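SIRV coat protein (Sulfolobus islandicus rudivirus 1 variant YNP, PDB 3F2E) probably forms the protein coat around the double-stranded DNA of a rod-shaped virus of archaea, its C-terminal domain folding as a four-helix bundle. Local coordinates at residues A51-N54 with M55-L59; N68-P71 with T72-D75. All blocks are in the same frame, centred on the assembly; numbering follows the deposited sequence.

Interaction 1 of 2, residues A51-N54 with M55-L59; sequences ALVN and MINGL
Leu52 and Ile56 meet one helical turn apart. This is the apolar part of the contact. Leu52 CG lies 3.8 Å from Ile56 CD1, and the two side chains cross at a slant. Ile56 sends its longer branch back toward the start of the helix. CG1 stands beside its own backbone N, anti to the carbonyl carbon (chi1 -66°), which brings CG1 to 3.4 Å from Leu52 O. Both side chains are buried. Leu52 also packs on Ala42 and Leu43 of helix 29-46.

A second pair is mixed in character. Val53 and Asn57 lie side by side and point the same way. Val53 CG1 touches Asn57 ND2 at 3.5 Å. The amide of Asn57 folds back beside the Val53 carbonyl, with Asn57 CG 3.4 Å from Val53 O. ND2 also comes close to that oxygen, but the angle is too poor for a hydrogen bond.

Met55 makes packing contacts. Its CB lies 3.5 Å from Leu52 O. Its side chain also touches Ala42, and a bound citrate, probably from the crystallisation liquor, lies nearby.

The polar part is carried by the backbone. Met55 N donates to Ala51 O at 3.0 Å. Ile56 N reaches Leu52 O at 2.9 Å. Asn57 N binds Val53 O, and Gly58 N binds Asn54 O. The last is slightly the most bent of the four, with an N-H...O angle of 159°.

The pattern of i to i+4 bonds, with Leu52 and Ile56 buried and Asn54 and Asn57 exposed, is that of an amphipathic alpha-helix, here the first half of helix 50-67 in a four-helix bundle.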
loop_
_atom_site.group_PDB
_atom_site.type_symbol
_atom_site.label_atom_id
_atom_site.label_comp_id
_atom_site.label_asym_id
_atom_site.label_seq_id
_atom_site.Cartn_x
_atom_site.Cartn_y
_atom_site.Cartn_z
ATOM N N ALA A 51 -2.054 16.021 -0.517
ATOM C CA ALA A 51 -1.431 15.595 0.742
ATOM C C ALA A 51 -1.340 14.063 0.831
ATOM O O ALA A 51 -0.302 13.510 1.195
ATOM C CB ALA A 51 -2.180 16.175 1.950
ATOM N N LEU A 52 -2.425 13.383 0.481
ATOM C CA LEU A 52 -2.434 11.922 0.483
ATOM C C LEU A 52 -1.413 11.380 -0.521
ATOM O O LEU A 52 -0.690 10.432 -0.223
ATOM C CB LEU A 52 -3.831 11.393 0.156
ATOM C CG LEU A 52 -3.962 9.871 0.063
ATOM C CD1 LEU A 52 -3.622 9.222 1.398
ATOM C CD2 LEU A 52 -5.370 9.493 -0.385
ATOM N N VAL A 53 -1.360 11.983 -1.709
ATOM C CA VAL A 53 -0.388 11.576 -2.731
ATOM C C VAL A 53 1.059 11.768 -2.249
ATOM O O VAL A 53 1.915 10.917 -2.495
ATOM C CB VAL A 53 -0.642 12.309 -4.076
ATOM C CG1 VAL A 53 0.455 11.993 -5.091
ATOM C CG2 VAL A 53 -2.020 11.931 -4.620
ATOM N N ASN A 54 1.329 12.878 -1.556
ATOM C CA ASN A 54 2.631 13.071 -0.911
ATOM C C ASN A 54 2.955 11.905 0.024
ATOM O O ASN A 54 4.034 11.309 -0.053
ATOM C CB ASN A 54 2.661 14.375 -0.099
ATOM C CG ASN A 54 2.878 15.612 -0.964
ATOM O OD1 ASN A 54 2.340 16.685 -0.675
ATOM N ND2 ASN A 54 3.669 15.471 -2.010
ATOM N N MET A 55 2.016 11.592 0.911
ATOM C CA MET A 55 2.212 10.529 1.893
ATOM C C MET A 55 2.476 9.188 1.211
ATOM O O MET A 55 3.406 8.471 1.581
ATOM C CB MET A 55 0.992 10.436 2.814
ATOM C CG MET A 55 1.161 9.551 4.038
ATOM S SD MET A 55 2.398 10.175 5.208
ATOM C CE MET A 55 3.541 8.822 5.131
ATOM N N ILE A 56 1.662 8.853 0.215
ATOM C CA ILE A 56 1.826 7.581 -0.482
ATOM C C ILE A 56 3.155 7.510 -1.238
ATOM O O ILE A 56 3.878 6.513 -1.140
ATOM C CB ILE A 56 0.628 7.285 -1.410
ATOM C CG1 ILE A 56 -0.630 7.082 -0.561
ATOM C CG2 ILE A 56 0.902 6.051 -2.253
ATOM C CD1 ILE A 56 -1.920 6.997 -1.366
ATOM N N ASN A 57 3.492 8.572 -1.968
ATOM C CA ASN A 57 4.771 8.626 -2.669
ATOM C C ASN A 57 5.958 8.459 -1.707
ATOM O O ASN A 57 6.927 7.752 -2.013
ATOM C CB ASN A 57 4.902 9.932 -3.462
ATOM C CG ASN A 57 4.145 9.899 -4.783
ATOM O OD1 ASN A 57 3.882 8.829 -5.338
ATOM N ND2 ASN A 57 3.800 11.079 -5.302
ATOM N N GLY A 58 5.879 9.110 -0.548
ATOM C CA GLY A 58 6.926 9.003 0.465
ATOM C C GLY A 58 7.058 7.588 1.008
ATOM O O GLY A 58 8.168 7.058 1.119
ATOM N N LEU A 59 5.923 6.971 1.334
ATOM C CA LEU A 59 5.921 5.604 1.859
ATOM C C LEU A 59 6.496 4.628 0.833
ATOM O O LEU A 59 7.262 3.731 1.187
ATOM C CB LEU A 59 4.505 5.172 2.260
ATOM C CG LEU A 59 3.886 5.839 3.494
ATOM C CD1 LEU A 59 2.417 5.488 3.613
ATOM C CD2 LEU A 59 4.651 5.451 4.764
#

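Interaction 2 of 2, residues N68-P71 with T72-D75; sequences NANP and TVLD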
loop_
_atom_site.group_PDB
_atom_site.type_symbol
_atom_site.label_atom_id
_atom_site.label_comp_id
_atom_site.label_asym_id
_atom_site.label_seq_id
_atom_site.Cartn_x
_atom_site.Cartn_y
_atom_site.Cartn_z
ATOM N N ASN A 68 13.633 -3.201 0.498
ATOM C CA ASN A 68 13.666 -3.732 -0.862
ATOM C C ASN A 68 12.276 -4.171 -1.327
ATOM O O ASN A 68 12.128 -5.199 -1.991
ATOM C CB ASN A 68 14.644 -4.908 -0.967
ATOM C CG ASN A 68 14.993 -5.250 -2.405
ATOM O OD1 ASN A 68 14.983 -4.385 -3.284
ATOM N ND2 ASN A 68 15.311 -6.518 -2.651
ATOM N N ALA A 69 11.256 -3.400 -0.970
ATOM C CA ALA A 69 9.901 -3.700 -1.423
ATOM C C ALA A 69 9.816 -3.648 -2.950
ATOM O O ALA A 69 10.497 -2.853 -3.599
ATOM C CB ALA A 69 8.895 -2.725 -0.797
ATOM N N ASN A 70 8.977 -4.509 -3.515
ATOM C CA ASN A 70 8.761 -4.555 -4.955
ATOM C C ASN A 70 7.812 -3.423 -5.368
ATOM O O ASN A 70 6.669 -3.385 -4.918
ATOM C CB ASN A 70 8.167 -5.926 -5.305
ATOM C CG ASN A 70 7.936 -6.117 -6.798
ATOM O OD1 ASN A 70 7.446 -5.222 -7.485
ATOM N ND2 ASN A 70 8.266 -7.307 -7.301
ATOM N N PRO A 71 8.282 -2.488 -6.214
ATOM C CA PRO A 71 7.464 -1.315 -6.572
ATOM C C PRO A 71 6.145 -1.685 -7.245
ATOM O O PRO A 71 5.125 -1.014 -7.027
ATOM C CB PRO A 71 8.355 -0.540 -7.557
ATOM C CG PRO A 71 9.739 -1.052 -7.328
ATOM C CD PRO A 71 9.603 -2.472 -6.867
ATOM N N THR A 72 6.157 -2.734 -8.064
ATOM C CA THR A 72 4.943 -3.165 -8.749
ATOM C C THR A 72 3.896 -3.633 -7.736
ATOM O O THR A 72 2.710 -3.320 -7.861
ATOM C CB THR A 72 5.238 -4.285 -9.762
ATOM O OG1 THR A 72 6.247 -3.837 -10.678
ATOM C CG2 THR A 72 3.973 -4.657 -10.535
ATOM N N VAL A 73 4.351 -4.366 -6.722
ATOM C CA VAL A 73 3.460 -4.830 -5.666
ATOM C C VAL A 73 2.933 -3.665 -4.822
ATOM O O VAL A 73 1.763 -3.652 -4.453
ATOM C CB VAL A 73 4.131 -5.892 -4.774
ATOM C CG1 VAL A 73 3.172 -6.381 -3.694
ATOM C CG2 VAL A 73 4.617 -7.064 -5.632
ATOM N N LEU A 74 3.788 -2.688 -4.514
ATOM C CA LEU A 74 3.320 -1.515 -3.767
ATOM C C LEU A 74 2.236 -0.756 -4.530
ATOM O O LEU A 74 1.261 -0.309 -3.928
ATOM C CB LEU A 74 4.468 -0.566 -3.419
ATOM C CG LEU A 74 5.547 -1.082 -2.461
ATOM C CD1 LEU A 74 6.601 -0.006 -2.270
ATOM C CD2 LEU A 74 4.963 -1.500 -1.113
ATOM N N ASP A 75 2.407 -0.607 -5.844
ATOM C CA ASP A 75 1.371 0.011 -6.678
ATOM C C ASP A 75 0.061 -0.780 -6.606
ATOM O O ASP A 75 -1.020 -0.209 -6.468
ATOM C CB ASP A 75 1.823 0.117 -8.139
ATOM C CG ASP A 75 2.846 1.214 -8.363
ATOM O OD1 ASP A 75 3.107 2.006 -7.428
ATOM O OD2 ASP A 75 3.389 1.286 -9.488
HETATM O O HOH W 1 5.611 1.747 -6.203
#
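The carboxamide of Asn70 has one face covered by Val73. Val73 CG2 sits almost straight above Asn70 CG, 3.6 Å away, and the two side chains cross at about a right angle. At the oxygen end of the amide, OD1 takes two backbone N-H groups, both in weak bonds. Thr72 N is 2.9 Å from Asn70 OD1, with a strongly bent N-H...O angle of 125°. Val73 N is 3.3 Å from Asn70 OD1 and approaches from above the amide plane, on the face that CG2 covers. With Asn70 CG anti to the backbone N (chi1 -178°), the amide reaches the first turn, and chi2 (-43°) turns OD1 to the N-H groups.

The carboxylate of Asp75 is the other flat group. Pro71 O lies over one of its faces, 3.5 Å from Asp75 CG. A water links the two residues from that same side. It donates to Asp75 OD1 at 2.8 Å and to Pro71 O at 2.9 Å. OD1 also forms a salt bridge with Lys60 NZ of helix 50-67, whose charge probably eases the repulsion between the carboxylate and the nearby carbonyl oxygen.

The backbone turn is closed by Leu74 N on Asn70 O and by Asp75 N on Pro71 O. On the buried side, Ala69 CB packs 3.9 Å from Leu74 CD1. Tyr32 of helix 29-46 touches Val73 and Leu74, and its OH bonds to Asn70 N.

Asn70 as N-cap, with proline in the first helical turn and Ala69 against Leu74 as a hydrophobic staple, makes this a classic alpha-helix N-terminus, the start of helix 71-82.

From the N terminus, the chain reaches interaction 1 after helices 9-22 and 29-46. Interaction 1 lies within the first half of helix 50-67. The rest of that helix leads to the short turn where interaction 2 begins helix 71-82. The two are in series, and neither nests in nor crosses the other. Each joins adjoining residues, so neither closes a long loop. The centres of interactions 1 and 2 are about 15 Å apart. The nearest atoms of interactions 1 and 2 are about 5 Å apart and do not touch. Helix 29-46 packs against both. Interaction 2 also meets helix 9-22 and the later part of helix 50-67, so it lies where all four helices come together.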